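Local coordinates for protein LipS lipolytic enzyme (Unidentified, PDB 4FBL) that is a thermostable lipolytic enzyme of the alpha/beta-hydrolase type, probably hydrolysing ester bonds of lipid-like substrates, at residues I182-E185 / G186-E189. Numbering follows the deposited sequence.
Sequences IKAE and GVKE. With SPD (spermidine), chain I.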
ATOM      1  N   ILE C 182     -16.736  -9.413 -17.860  1.00 31.01           N
ATOM      2  CA  ILE C 182     -18.214  -9.474 -17.684  1.00 29.87           C
ATOM      3  C   ILE C 182     -18.647 -10.817 -18.287  1.00 31.37           C
ATOM      4  O   ILE C 182     -18.284 -11.121 -19.397  1.00 29.50           O
ATOM      5  CB  ILE C 182     -18.912  -8.279 -18.369  1.00 29.73           C
ATOM      6  CG1 ILE C 182     -18.630  -7.027 -17.588  1.00 28.00           C
ATOM      7  CG2 ILE C 182     -20.507  -8.497 -18.440  1.00 33.50           C
ATOM      8  CD1 ILE C 182     -18.939  -5.707 -18.230  1.00 26.45           C
ATOM      9  N   LYS C 183     -19.324 -11.688 -17.536  1.00 33.06           N
ATOM     10  CA  LYS C 183     -19.702 -12.960 -18.127  1.00 34.23           C
ATOM     11  C   LYS C 183     -20.813 -12.844 -19.227  1.00 35.77           C
ATOM     12  O   LYS C 183     -20.689 -13.468 -20.296  1.00 35.91           O
ATOM     13  CB  LYS C 183     -20.080 -13.998 -17.071  1.00 35.22           C
ATOM     14  CG  LYS C 183     -20.156 -15.420 -17.652  1.00 35.33           C
ATOM     15  CD  LYS C 183     -20.534 -16.360 -16.581  1.00 31.87           C
ATOM     16  CE  LYS C 183     -20.557 -17.773 -17.103  1.00 34.89           C
ATOM     17  NZ  LYS C 183     -20.801 -18.630 -15.934  1.00 37.33           N
ATOM     18  N   ALA C 184     -21.868 -12.065 -18.955  1.00 36.05           N
ATOM     19  CA  ALA C 184     -22.960 -11.792 -19.895  1.00 36.28           C
ATOM     20  C   ALA C 184     -22.434 -11.200 -21.208  1.00 38.22           C
ATOM     21  O   ALA C 184     -21.741 -10.157 -21.239  1.00 38.10           O
ATOM     22  CB  ALA C 184     -23.995 -10.844 -19.294  1.00 34.80           C
ATOM     23  N   GLU C 185     -22.873 -11.823 -22.302  1.00 39.08           N
ATOM     24  CA  GLU C 185     -22.330 -11.577 -23.627  1.00 39.79           C
ATOM     25  C   GLU C 185     -22.818 -10.237 -24.073  1.00 38.34           C
ATOM     26  O   GLU C 185     -23.943  -9.861 -23.761  1.00 37.73           O
ATOM     27  CB  GLU C 185     -22.755 -12.734 -24.552  1.00 41.34           C
ATOM     28  CG  GLU C 185     -23.253 -12.372 -25.940  1.00 47.62           C
ATOM     29  CD  GLU C 185     -23.092 -13.562 -26.907  1.00 55.38           C
ATOM     30  OE1 GLU C 185     -23.547 -14.700 -26.570  1.00 57.53           O
ATOM     31  OE2 GLU C 185     -22.489 -13.349 -27.981  1.00 55.14           O
ATOM     32  N   GLY C 186     -21.962  -9.471 -24.742  1.00 37.80           N
ATOM     33  CA  GLY C 186     -22.435  -8.203 -25.277  1.00 38.48           C
ATOM     34  C   GLY C 186     -22.331  -7.003 -24.356  1.00 39.11           C
ATOM     35  O   GLY C 186     -22.274  -5.869 -24.862  1.00 39.42           O
ATOM     36  N   VAL C 187     -22.258  -7.211 -23.030  1.00 37.45           N
ATOM     37  CA  VAL C 187     -22.426  -6.063 -22.101  1.00 36.71           C
ATOM     38  C   VAL C 187     -21.186  -5.143 -22.057  1.00 36.42           C
ATOM     39  O   VAL C 187     -20.025  -5.611 -21.872  1.00 35.63           O
ATOM     40  CB  VAL C 187     -22.796  -6.509 -20.676  1.00 36.60           C
ATOM     41  CG1 VAL C 187     -22.947  -5.305 -19.755  1.00 33.91           C
ATOM     42  CG2 VAL C 187     -24.056  -7.314 -20.692  1.00 37.77           C
ATOM     43  N   LYS C 188     -21.424  -3.849 -22.225  1.00 36.22           N
ATOM     44  CA  LYS C 188     -20.294  -2.932 -22.217  1.00 36.99           C
ATOM     45  C   LYS C 188     -20.162  -2.050 -20.969  1.00 34.50           C
ATOM     46  O   LYS C 188     -21.146  -1.607 -20.408  1.00 32.33           O
ATOM     47  CB  LYS C 188     -20.225  -2.156 -23.519  1.00 38.47           C
ATOM     48  CG  LYS C 188     -19.661  -3.056 -24.700  1.00 45.45           C
ATOM     49  CD  LYS C 188     -18.349  -2.538 -25.392  1.00 50.73           C
ATOM     50  CE  LYS C 188     -17.164  -2.236 -24.381  1.00 54.27           C
ATOM     51  NZ  LYS C 188     -16.922  -0.725 -24.275  1.00 53.64           N
ATOM     52  N   GLU C 189     -18.929  -1.809 -20.533  1.00 34.17           N
ATOM     53  CA  GLU C 189     -18.683  -0.914 -19.388  1.00 32.49           C
ATOM     54  C   GLU C 189     -18.088   0.364 -19.866  1.00 31.59           C
ATOM     55  O   GLU C 189     -17.248   0.346 -20.708  1.00 34.45           O
ATOM     56  CB  GLU C 189     -17.700  -1.553 -18.412  1.00 34.05           C
ATOM     57  CG  GLU C 189     -17.380  -0.623 -17.224  1.00 31.14           C
ATOM     58  CD  GLU C 189     -16.269  -1.148 -16.246  1.00 34.41           C
ATOM     59  OE1 GLU C 189     -15.588  -2.214 -16.469  1.00 32.11           O
ATOM     60  OE2 GLU C 189     -16.108  -0.450 -15.222  1.00 36.89           O
TER
HETATM   61  N1  SPD I 301     -13.137  -6.200 -15.623  1.00 32.74           N
HETATM   62  C2  SPD I 301     -13.092  -4.790 -15.733  1.00 30.44           C
HETATM   63  C3  SPD I 301     -13.085  -4.122 -14.309  1.00 38.12           C
HETATM   64  C4  SPD I 301     -13.695  -2.734 -14.397  1.00 39.07           C
HETATM   65  C5  SPD I 301     -12.651  -1.646 -14.680  1.00 45.52           C
HETATM   66  N6  SPD I 301     -13.064  -0.482 -13.913  1.00 49.21           N
HETATM   67  C7  SPD I 301     -14.237  -0.539 -13.081  1.00 45.92           C
HETATM   68  C8  SPD I 301     -14.036  -1.249 -11.730  1.00 48.65           C
HETATM   69  C9  SPD I 301     -12.696  -1.973 -11.521  1.00 45.43           C
HETATM   70  N10 SPD I 301     -12.956  -3.316 -11.034  1.00 41.07           N
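Ile182 CD1 sits above the plane of the Val187 carbonyl, at its oxygen end, 3.8 Å from Val187 O, while the carboxylate of Glu189, the other flat group, points its oxygens toward the spermidine. The stretch is a loop of an alpha/beta hydrolase, between strands 174-176 and 194-196, mostly at the surface but running inward to the buried Glu189, and it reverses through a type II beta turn from Ala184 to Val187. Val187 N donates back to Ala184 O over 3.5 Å. The N-H is well aimed at 166°, but the bond is weak for its length. Gly186 takes the third position of the turn, with a backbone shape that would push a CB into Glu185 O. Beside the turn, Ile182 and Val187 cross at about a right angle, with Ile182 CG2 3.8 Å from Val187 CB. With chi1 at -72°, Ile182 turns CG2 anti to its own N, which sets that methyl against the valine and sends CG1 and CD1 along toward Glu189. There, Ile182 CD1 lies 4.3 Å from Glu189 CB. Asp264 accepts from the backbone N of both Lys183 and Ala184. Glu189 reaches the spermidine pocket fully extended, and Ser180 N donates to its OE1; its very short approaches to the ligand carbons are doubtful. Back at the turn, Val187 CG2 packs 3.8 Å from Ala184 CB.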